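Local coordinates for DNA mismatch repair protein MutS (PDB 1EWQ) that takes part in DNA mismatch repair, binding mismatched DNA, probably as the recognition step, and hydrolysing ATP weakly, at residues Leu134-Thr139 and Arg218-Ala223; Trp143-Leu148 and Asp168-His173; Lys156-Lys161 and Arg242-Gly247. All coordinates share one frame; numbering follows the deposited sequence.

Contact 1: residues Leu134-Thr139 and Arg218-Ala223; sequences LAAIAT and RRARGA
The methyl group of Ala136 lies over Ala220 of the helix, its CB 3.3 Å from Ala220 O and 3.9 Å from Ala220 CB. A second methyl closes in from the next turn, where Ala223 CB comes within 4.1 Å of Ala136 CB. In return Ala220 CB rests 3.5 Å from Ala136 O, so each of these two alanines meets both the methyl and the carbonyl oxygen of the other. Two residues further along the strand, Ala138 CB reaches Ala220 CB more loosely, at 4.4 Å. With small methyl groups at the centre of the contact, the segment axes approach to 7.1 Å, their directions 146° apart. This is the first strand of the sheet in the connector domain, a ribonuclease H-like fold, and helix 215-232 packs on one of its faces; Leu224 of the same helix also touches Ala136. The polar end of the contact belongs to Arg219. Its side chain bends at chi3 (65°) and runs beside Thr139, bringing NH1 to Thr139 O at 3.0 Å. The N-H...O angle of 142° is far from straight and the donor is tilted from the carbonyl plane, although the oxygen lies close to the plane of the guanidinium. Along the way Arg219 CD passes 3.8 Å from Thr139 O. Glu183 ties the two residues together a second time: one carboxylate oxygen forms a salt bridge with Arg219 NH2, while the other is hydrogen-bonded to Thr139 OG1. The guanidinium is thus gripped at both terminal nitrogens, which should restrict its rotation.

Contact 2: residues Trp143-Leu148 and Asp168-His173; sequences WGLAFL and DELFRH
Leu145 is the first residue of the strand to meet the helix, pressing its CD1 to 3.4 Å from Glu169 CB. With CG anti to the backbone N (chi1 -158°), the leucine splays both methyls at the helix: CD1 takes the Glu169 side, and CD2 meets Leu170 CD2 at 4.1 Å, the two leucine side chains crossing at about a right angle. Two residues on, Phe147 continues the same row. Its ring stacks face to face on the imidazole of His173, centroids 4.0 Å apart and planes inclined by 30°. The overlap is offset: His173 CG sits toward the rim of the phenyl face, 3.4 Å from Phe147 CZ. Phe147 CE2 also touches Leu170 CD2 at 4.1 Å, and the ring of Tyr133 meets both members of the stack. The two segments run nearly parallel, their axes 9.8 Å apart at closest. Helix 163-173 is the connection of a beta-alpha-beta crossover, linking the parallel strands 154-160 and 177-180 of the ribonuclease H-like sheet across the face that carries Leu145 and Phe147. Above this apolar layer, charged groups of the helix pair among themselves. Arg172 NH1 forms a salt bridge with Glu169 OE2 at 2.6 Å, nearly straight (164°) and in the guanidinium plane, a pairing that probably favours the ionised form of this buried glutamate. The other oxygen, Glu169 OE1, receives a weak bond from His173 NE2 at 3.5 Å and is also hydrogen-bonded to Tyr244 OH.

Contact 3: residues Lys156-Lys161 and Arg242-Gly247; sequences KGTVLK and RFYDPG
Residues 156-157 and 242-243 run parallel as neighbouring strands, bonded from Gly157 N to Arg242 O (2.8 Å) and back from Tyr244 N to Gly157 O (3.1 Å). Just past this ladder Thr158 and Tyr244 meet twice. Thr158 OG1, anti to the backbone N (chi1 -175°), donates to Tyr244 O at 2.9 Å from above the carbonyl plane. Its CB sits over the centre of the tyrosine ring in a CH-pi contact, 4.0 Å from the centroid of the Tyr244 ring and only 9° off the ring normal. Tyr244 reaches this place with CG wedged between its backbone N and carbonyl carbon (chi1 68°), and its OH goes on to a hydrogen bond with Glu169 OE1 on helix 163-173. The backbone bonds add the short strand 242-243 to the edge of the ribonuclease H-like sheet, beside strand 154-160, after the chain has left helix 215-232. With an alanine at Tyr244, Thr158 CB is likely to lose the ring it sits on, and Glu169 OE1 the hydroxyl that bonds it. Lys156 and Arg242 point the same way on the face that bears helix 163-173, with Lys156 CB and Arg242 CB 3.9 Å apart; the lysine then extends obliquely past the tyrosine ring. On the reverse face, Phe243 turns an edge to strand 154-160, its CE2 3.8 Å from Thr158 CA, and Pro214 touches both Phe243 and Val159. The Pro246 ring points its CD at Thr158 OG1, 3.4 Å away, and Pro246 CG lies 4.3 Å from Leu160 CD2. Pro246 lies inside an Asx turn, in which Asp245 OD1 accepts from Gly247 N.

How the contacts relate
All three contacts draw on one mixed sheet, in which strands 134-139, 143-149 and 154-160 lie in that order with 242-243 at the edge. Contact 1 covers one face through helix 215-232, contact 2 the opposite face through helix 163-173, and contact 3 closes the edge. The centres of contact 1 and contact 2 are about 10 Å apart, those of contact 2 and contact 3 about 8 Å, and those of contact 1 and contact 3 about 12 Å. Along the chain contact 2 is nested within contact 1, while contact 3 crosses both, so distant parts of the sequence are interlocked. They belong to the core and edge of the connector domain, nearest atoms about 31 to 39 Å from the bound DNA.

Contact 1: residues Leu134-Thr139 and Arg218-Ala223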
loop_
_atom_site.group_PDB
_atom_site.type_symbol
_atom_site.label_atom_id
_atom_site.label_comp_id
_atom_site.label_asym_id
_atom_site.label_seq_id
_atom_site.Cartn_x
_atom_site.Cartn_y
_atom_site.Cartn_z
ATOM N N LEU C 134 -19.063 14.412 -2.397
ATOM C CA LEU C 134 -19.374 13.844 -3.704
ATOM C C LEU C 134 -19.301 15.155 -4.481
ATOM O O LEU C 134 -19.889 16.146 -4.065
ATOM C CB LEU C 134 -20.808 13.306 -3.777
ATOM C CG LEU C 134 -21.299 12.957 -5.199
ATOM C CD1 LEU C 134 -20.449 11.854 -5.794
ATOM C CD2 LEU C 134 -22.754 12.525 -5.161
ATOM N N ALA C 135 -18.565 15.179 -5.578
ATOM C CA ALA C 135 -18.448 16.389 -6.372
ATOM C C ALA C 135 -18.982 16.155 -7.783
ATOM O O ALA C 135 -18.961 15.029 -8.286
ATOM C CB ALA C 135 -16.986 16.836 -6.430
ATOM N N ALA C 136 -19.470 17.224 -8.409
ATOM C CA ALA C 136 -19.993 17.161 -9.775
ATOM C C ALA C 136 -19.489 18.367 -10.565
ATOM O O ALA C 136 -19.565 19.504 -10.092
ATOM C CB ALA C 136 -21.518 17.140 -9.760
ATOM N N ILE C 137 -18.983 18.093 -11.767
ATOM C CA ILE C 137 -18.442 19.099 -12.675
ATOM C C ILE C 137 -19.188 19.060 -14.016
ATOM O O ILE C 137 -19.365 17.988 -14.611
ATOM C CB ILE C 137 -16.937 18.829 -12.962
ATOM C CG1 ILE C 137 -16.112 19.007 -11.678
ATOM C CG2 ILE C 137 -16.440 19.745 -14.067
ATOM C CD1 ILE C 137 -14.676 18.505 -11.789
ATOM N N ALA C 138 -19.617 20.226 -14.491
ATOM C CA ALA C 138 -20.327 20.320 -15.763
ATOM C C ALA C 138 -19.996 21.633 -16.461
ATOM O O ALA C 138 -19.349 22.506 -15.884
ATOM C CB ALA C 138 -21.829 20.215 -15.532
ATOM N N THR C 139 -20.441 21.765 -17.706
ATOM C CA THR C 139 -20.202 22.977 -18.480
ATOM C C THR C 139 -21.524 23.627 -18.845
ATOM O O THR C 139 -22.582 23.035 -18.669
ATOM C CB THR C 139 -19.442 22.681 -19.777
ATOM O OG1 THR C 139 -20.237 21.824 -20.606
ATOM C CG2 THR C 139 -18.116 22.014 -19.473
ATOM N N ARG C 218 -26.769 24.282 -12.390
ATOM C CA ARG C 218 -28.017 23.541 -12.296
ATOM C C ARG C 218 -27.797 22.095 -12.719
ATOM O O ARG C 218 -28.428 21.176 -12.201
ATOM C CB ARG C 218 -29.086 24.154 -13.195
ATOM C CG ARG C 218 -29.671 25.458 -12.698
ATOM C CD ARG C 218 -30.970 25.745 -13.433
ATOM N NE ARG C 218 -30.776 25.865 -14.872
ATOM C CZ ARG C 218 -31.605 25.352 -15.779
ATOM N NH1 ARG C 218 -32.684 24.678 -15.398
ATOM N NH2 ARG C 218 -31.365 25.528 -17.070
ATOM N N ARG C 219 -26.898 21.892 -13.669
ATOM C CA ARG C 219 -26.628 20.541 -14.143
ATOM C C ARG C 219 -25.819 19.742 -13.120
ATOM O O ARG C 219 -26.165 18.600 -12.809
ATOM C CB ARG C 219 -25.896 20.590 -15.485
ATOM C CG ARG C 219 -26.686 21.335 -16.557
ATOM C CD ARG C 219 -25.940 21.346 -17.872
ATOM N NE ARG C 219 -25.811 20.007 -18.416
ATOM C CZ ARG C 219 -24.690 19.518 -18.929
ATOM N NH1 ARG C 219 -23.595 20.269 -18.966
ATOM N NH2 ARG C 219 -24.660 18.272 -19.389
ATOM N N ALA C 220 -24.753 20.343 -12.599
ATOM C CA ALA C 220 -23.917 19.668 -11.611
ATOM C C ALA C 220 -24.765 19.305 -10.392
ATOM O O ALA C 220 -24.692 18.183 -9.885
ATOM C CB ALA C 220 -22.756 20.568 -11.197
ATOM N N ARG C 221 -25.575 20.261 -9.939
ATOM C CA ARG C 221 -26.445 20.065 -8.792
ATOM C C ARG C 221 -27.418 18.917 -9.088
ATOM O O ARG C 221 -27.657 18.044 -8.236
ATOM C CB ARG C 221 -27.190 21.371 -8.509
ATOM C CG ARG C 221 -27.980 21.430 -7.213
ATOM C CD ARG C 221 -28.284 22.885 -6.842
ATOM N NE ARG C 221 -29.116 23.514 -7.858
ATOM C CZ ARG C 221 -29.097 24.808 -8.156
ATOM N NH1 ARG C 221 -28.282 25.636 -7.518
ATOM N NH2 ARG C 221 -29.903 25.279 -9.098
ATOM N N GLY C 222 -27.963 18.909 -10.300
ATOM C CA GLY C 222 -28.887 17.856 -10.681
ATOM C C GLY C 222 -28.205 16.510 -10.570
ATOM O O GLY C 222 -28.783 15.534 -10.071
ATOM N N ALA C 223 -26.957 16.463 -11.026
ATOM C CA ALA C 223 -26.180 15.235 -10.975
ATOM C C ALA C 223 -26.011 14.754 -9.537
ATOM O O ALA C 223 -26.215 13.575 -9.245
ATOM C CB ALA C 223 -24.818 15.451 -11.616
#

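Contact 2: residues Trp143-Leu148 and Asp168-His173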
loop_
_atom_site.group_PDB
_atom_site.type_symbol
_atom_site.label_atom_id
_atom_site.label_comp_id
_atom_site.label_asym_id
_atom_site.label_seq_id
_atom_site.Cartn_x
_atom_site.Cartn_y
_atom_site.Cartn_z
ATOM N N TRP C 143 -17.629 26.927 -15.941
ATOM C CA TRP C 143 -17.445 25.615 -15.336
ATOM C C TRP C 143 -18.249 25.513 -14.035
ATOM O O TRP C 143 -17.958 26.211 -13.057
ATOM C CB TRP C 143 -15.965 25.342 -15.044
ATOM C CG TRP C 143 -15.088 25.248 -16.269
ATOM C CD1 TRP C 143 -14.451 26.276 -16.900
ATOM C CD2 TRP C 143 -14.747 24.060 -16.996
ATOM N NE1 TRP C 143 -13.728 25.803 -17.972
ATOM C CE2 TRP C 143 -13.893 24.447 -18.055
ATOM C CE3 TRP C 143 -15.078 22.704 -16.858
ATOM C CZ2 TRP C 143 -13.367 23.528 -18.971
ATOM C CZ3 TRP C 143 -14.553 21.786 -17.774
ATOM C CH2 TRP C 143 -13.705 22.208 -18.816
ATOM N N GLY C 144 -19.263 24.649 -14.032
ATOM C CA GLY C 144 -20.080 24.456 -12.849
ATOM C C GLY C 144 -19.472 23.384 -11.960
ATOM O O GLY C 144 -19.130 22.308 -12.431
ATOM N N LEU C 145 -19.340 23.681 -10.673
ATOM C CA LEU C 145 -18.752 22.747 -9.715
ATOM C C LEU C 145 -19.652 22.751 -8.483
ATOM O O LEU C 145 -19.921 23.815 -7.914
ATOM C CB LEU C 145 -17.356 23.238 -9.324
ATOM C CG LEU C 145 -16.260 22.324 -8.754
ATOM C CD1 LEU C 145 -15.437 23.138 -7.763
ATOM C CD2 LEU C 145 -16.832 21.104 -8.093
ATOM N N ALA C 146 -20.126 21.573 -8.077
ATOM C CA ALA C 146 -20.991 21.475 -6.902
ATOM C C ALA C 146 -20.586 20.311 -6.017
ATOM O O ALA C 146 -20.114 19.283 -6.493
ATOM C CB ALA C 146 -22.450 21.336 -7.316
ATOM N N PHE C 147 -20.769 20.488 -4.715
ATOM C CA PHE C 147 -20.424 19.467 -3.748
ATOM C C PHE C 147 -21.622 19.111 -2.888
ATOM O O PHE C 147 -22.512 19.931 -2.656
ATOM C CB PHE C 147 -19.309 19.952 -2.814
ATOM C CG PHE C 147 -18.039 20.315 -3.515
ATOM C CD1 PHE C 147 -17.756 21.631 -3.818
ATOM C CD2 PHE C 147 -17.118 19.331 -3.870
ATOM C CE1 PHE C 147 -16.568 21.976 -4.471
ATOM C CE2 PHE C 147 -15.937 19.664 -4.519
ATOM C CZ PHE C 147 -15.662 20.990 -4.820
ATOM N N LEU C 148 -21.627 17.877 -2.417
ATOM C CA LEU C 148 -22.668 17.396 -1.527
ATOM C C LEU C 148 -22.011 16.450 -0.540
ATOM O O LEU C 148 -21.232 15.582 -0.935
ATOM C CB LEU C 148 -23.766 16.631 -2.281
ATOM C CG LEU C 148 -24.790 15.937 -1.365
ATOM C CD1 LEU C 148 -25.559 16.986 -0.531
ATOM C CD2 LEU C 148 -25.775 15.116 -2.209
ATOM N N ASP C 168 -8.467 23.922 -9.184
ATOM C CA ASP C 168 -8.052 24.356 -7.853
ATOM C C ASP C 168 -9.184 24.270 -6.842
ATOM O O ASP C 168 -8.968 23.872 -5.703
ATOM C CB ASP C 168 -7.519 25.789 -7.864
ATOM C CG ASP C 168 -6.108 25.883 -8.388
ATOM O OD1 ASP C 168 -5.351 24.901 -8.257
ATOM O OD2 ASP C 168 -5.750 26.953 -8.914
ATOM N N GLU C 169 -10.389 24.655 -7.255
ATOM C CA GLU C 169 -11.532 24.603 -6.352
ATOM C C GLU C 169 -11.802 23.166 -5.968
ATOM O O GLU C 169 -12.142 22.872 -4.828
ATOM C CB GLU C 169 -12.795 25.181 -7.000
ATOM C CG GLU C 169 -13.113 26.600 -6.608
ATOM C CD GLU C 169 -13.104 26.831 -5.102
ATOM O OE1 GLU C 169 -13.977 26.313 -4.383
ATOM O OE2 GLU C 169 -12.204 27.543 -4.642
ATOM N N LEU C 170 -11.650 22.275 -6.937
ATOM C CA LEU C 170 -11.886 20.856 -6.713
ATOM C C LEU C 170 -10.841 20.307 -5.739
ATOM O O LEU C 170 -11.182 19.632 -4.768
ATOM C CB LEU C 170 -11.830 20.101 -8.053
ATOM C CG LEU C 170 -12.262 18.625 -8.163
ATOM C CD1 LEU C 170 -11.392 17.775 -7.274
ATOM C CD2 LEU C 170 -13.712 18.471 -7.776
ATOM N N PHE C 171 -9.572 20.621 -5.979
ATOM C CA PHE C 171 -8.510 20.125 -5.113
ATOM C C PHE C 171 -8.623 20.542 -3.643
ATOM O O PHE C 171 -8.451 19.715 -2.751
ATOM C CB PHE C 171 -7.147 20.560 -5.624
ATOM C CG PHE C 171 -6.021 19.974 -4.852
ATOM C CD1 PHE C 171 -5.544 18.707 -5.161
ATOM C CD2 PHE C 171 -5.470 20.657 -3.775
ATOM C CE1 PHE C 171 -4.537 18.128 -4.409
ATOM C CE2 PHE C 171 -4.456 20.079 -3.012
ATOM C CZ PHE C 171 -3.991 18.818 -3.328
ATOM N N ARG C 172 -8.897 21.816 -3.381
ATOM C CA ARG C 172 -9.006 22.252 -1.994
ATOM C C ARG C 172 -10.110 21.499 -1.235
ATOM O O ARG C 172 -10.107 21.474 -0.012
ATOM C CB ARG C 172 -9.226 23.780 -1.900
ATOM C CG ARG C 172 -10.077 24.378 -3.009
ATOM C CD ARG C 172 -10.626 25.796 -2.735
ATOM N NE ARG C 172 -9.773 26.672 -1.925
ATOM C CZ ARG C 172 -9.784 28.004 -2.013
ATOM N NH1 ARG C 172 -10.592 28.602 -2.887
ATOM N NH2 ARG C 172 -9.017 28.749 -1.218
ATOM N N HIS C 173 -11.045 20.880 -1.951
ATOM C CA HIS C 173 -12.118 20.137 -1.288
ATOM C C HIS C 173 -11.823 18.655 -1.160
ATOM O O HIS C 173 -12.479 17.961 -0.392
ATOM C CB HIS C 173 -13.444 20.316 -2.026
ATOM C CG HIS C 173 -14.024 21.691 -1.900
ATOM N ND1 HIS C 173 -14.841 22.062 -0.853
ATOM C CD2 HIS C 173 -13.872 22.793 -2.668
ATOM C CE1 HIS C 173 -15.167 23.335 -0.984
ATOM N NE2 HIS C 173 -14.591 23.802 -2.077
#

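Contact 3: residues Lys156-Lys161 and Arg242-Gly247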
loop_
_atom_site.group_PDB
_atom_site.type_symbol
_atom_site.label_atom_id
_atom_site.label_comp_id
_atom_site.label_asym_id
_atom_site.label_seq_id
_atom_site.Cartn_x
_atom_site.Cartn_y
_atom_site.Cartn_z
ATOM N N LYS C 156 -23.336 22.745 -1.643
ATOM C CA LYS C 156 -22.826 23.996 -2.179
ATOM C C LYS C 156 -22.175 23.874 -3.558
ATOM O O LYS C 156 -21.833 22.776 -4.022
ATOM C CB LYS C 156 -21.809 24.601 -1.204
ATOM C CG LYS C 156 -20.654 23.668 -0.864
ATOM C CD LYS C 156 -19.549 24.382 -0.114
ATOM C CE LYS C 156 -18.392 23.448 0.187
ATOM N NZ LYS C 156 -17.287 24.182 0.891
ATOM N N GLY C 157 -21.991 25.016 -4.207
ATOM C CA GLY C 157 -21.383 25.008 -5.519
ATOM C C GLY C 157 -21.097 26.401 -6.009
ATOM O O GLY C 157 -21.506 27.383 -5.397
ATOM N N THR C 158 -20.400 26.478 -7.135
ATOM C CA THR C 158 -20.042 27.753 -7.720
ATOM C C THR C 158 -19.736 27.585 -9.206
ATOM O O THR C 158 -19.731 26.476 -9.736
ATOM C CB THR C 158 -18.796 28.343 -7.008
ATOM O OG1 THR C 158 -18.530 29.655 -7.516
ATOM C CG2 THR C 158 -17.582 27.468 -7.251
ATOM N N VAL C 159 -19.498 28.698 -9.881
ATOM C CA VAL C 159 -19.153 28.649 -11.285
ATOM C C VAL C 159 -17.787 29.302 -11.389
ATOM O O VAL C 159 -17.503 30.268 -10.682
ATOM C CB VAL C 159 -20.173 29.413 -12.162
ATOM C CG1 VAL C 159 -19.680 29.461 -13.601
ATOM C CG2 VAL C 159 -21.522 28.719 -12.116
ATOM N N LEU C 160 -16.930 28.752 -12.239
ATOM C CA LEU C 160 -15.596 29.297 -12.423
ATOM C C LEU C 160 -15.398 29.583 -13.899
ATOM O O LEU C 160 -16.000 28.930 -14.746
ATOM C CB LEU C 160 -14.551 28.310 -11.913
ATOM C CG LEU C 160 -14.802 28.015 -10.436
ATOM C CD1 LEU C 160 -15.329 26.597 -10.286
ATOM C CD2 LEU C 160 -13.536 28.219 -9.641
ATOM N N LYS C 161 -14.558 30.565 -14.205
ATOM C CA LYS C 161 -14.313 30.963 -15.587
ATOM C C LYS C 161 -13.305 30.122 -16.341
ATOM O O LYS C 161 -13.438 29.933 -17.551
ATOM C CB LYS C 161 -13.884 32.427 -15.630
ATOM C CG LYS C 161 -13.380 32.943 -14.297
ATOM C CD LYS C 161 -12.183 32.141 -13.787
ATOM C CE LYS C 161 -12.226 32.088 -12.276
ATOM N NZ LYS C 161 -13.574 31.618 -11.881
ATOM N N ARG C 242 -25.780 26.466 -1.228
ATOM C CA ARG C 242 -24.985 27.678 -1.235
ATOM C C ARG C 242 -24.236 27.895 -2.538
ATOM O O ARG C 242 -23.348 27.124 -2.904
ATOM C CB ARG C 242 -23.979 27.673 -0.092
ATOM C CG ARG C 242 -24.588 27.929 1.266
ATOM C CD ARG C 242 -23.596 28.695 2.119
ATOM N NE ARG C 242 -22.366 27.942 2.296
ATOM C CZ ARG C 242 -21.145 28.429 2.090
ATOM N NH1 ARG C 242 -20.981 29.684 1.692
ATOM N NH2 ARG C 242 -20.085 27.655 2.289
ATOM N N PHE C 243 -24.612 28.955 -3.236
ATOM C CA PHE C 243 -23.958 29.343 -4.473
ATOM C C PHE C 243 -22.946 30.370 -3.963
ATOM O O PHE C 243 -23.292 31.537 -3.752
ATOM C CB PHE C 243 -24.978 30.000 -5.404
ATOM C CG PHE C 243 -24.414 30.444 -6.723
ATOM C CD1 PHE C 243 -25.179 31.233 -7.582
ATOM C CD2 PHE C 243 -23.124 30.091 -7.108
ATOM C CE1 PHE C 243 -24.668 31.661 -8.797
ATOM C CE2 PHE C 243 -22.604 30.513 -8.318
ATOM C CZ PHE C 243 -23.375 31.300 -9.167
ATOM N N TYR C 244 -21.709 29.934 -3.730
ATOM C CA TYR C 244 -20.687 30.829 -3.194
ATOM C C TYR C 244 -19.741 31.431 -4.229
ATOM O O TYR C 244 -19.840 31.151 -5.427
ATOM C CB TYR C 244 -19.884 30.102 -2.102
ATOM C CG TYR C 244 -19.014 28.965 -2.596
ATOM C CD1 TYR C 244 -17.664 29.172 -2.871
ATOM C CD2 TYR C 244 -19.541 27.682 -2.800
ATOM C CE1 TYR C 244 -16.854 28.139 -3.336
ATOM C CE2 TYR C 244 -18.739 26.637 -3.270
ATOM C CZ TYR C 244 -17.398 26.882 -3.531
ATOM O OH TYR C 244 -16.585 25.878 -3.975
ATOM N N ASP C 245 -18.834 32.276 -3.749
ATOM C CA ASP C 245 -17.860 32.931 -4.604
ATOM C C ASP C 245 -16.451 32.750 -4.053
ATOM O O ASP C 245 -16.098 33.336 -3.034
ATOM C CB ASP C 245 -18.179 34.420 -4.713
ATOM C CG ASP C 245 -17.190 35.166 -5.586
ATOM O OD1 ASP C 245 -16.301 34.525 -6.203
ATOM O OD2 ASP C 245 -17.310 36.406 -5.655
ATOM N N PRO C 246 -15.625 31.933 -4.729
ATOM C CA PRO C 246 -14.249 31.698 -4.275
ATOM C C PRO C 246 -13.429 32.981 -4.305
ATOM O O PRO C 246 -12.455 33.128 -3.567
ATOM C CB PRO C 246 -13.740 30.638 -5.248
ATOM C CG PRO C 246 -14.530 30.923 -6.501
ATOM C CD PRO C 246 -15.912 31.171 -5.955
ATOM N N GLY C 247 -13.851 33.920 -5.143
ATOM C CA GLY C 247 -13.148 35.186 -5.242
ATOM C C GLY C 247 -13.294 36.014 -3.977
ATOM O O GLY C 247 -12.578 36.992 -3.783
#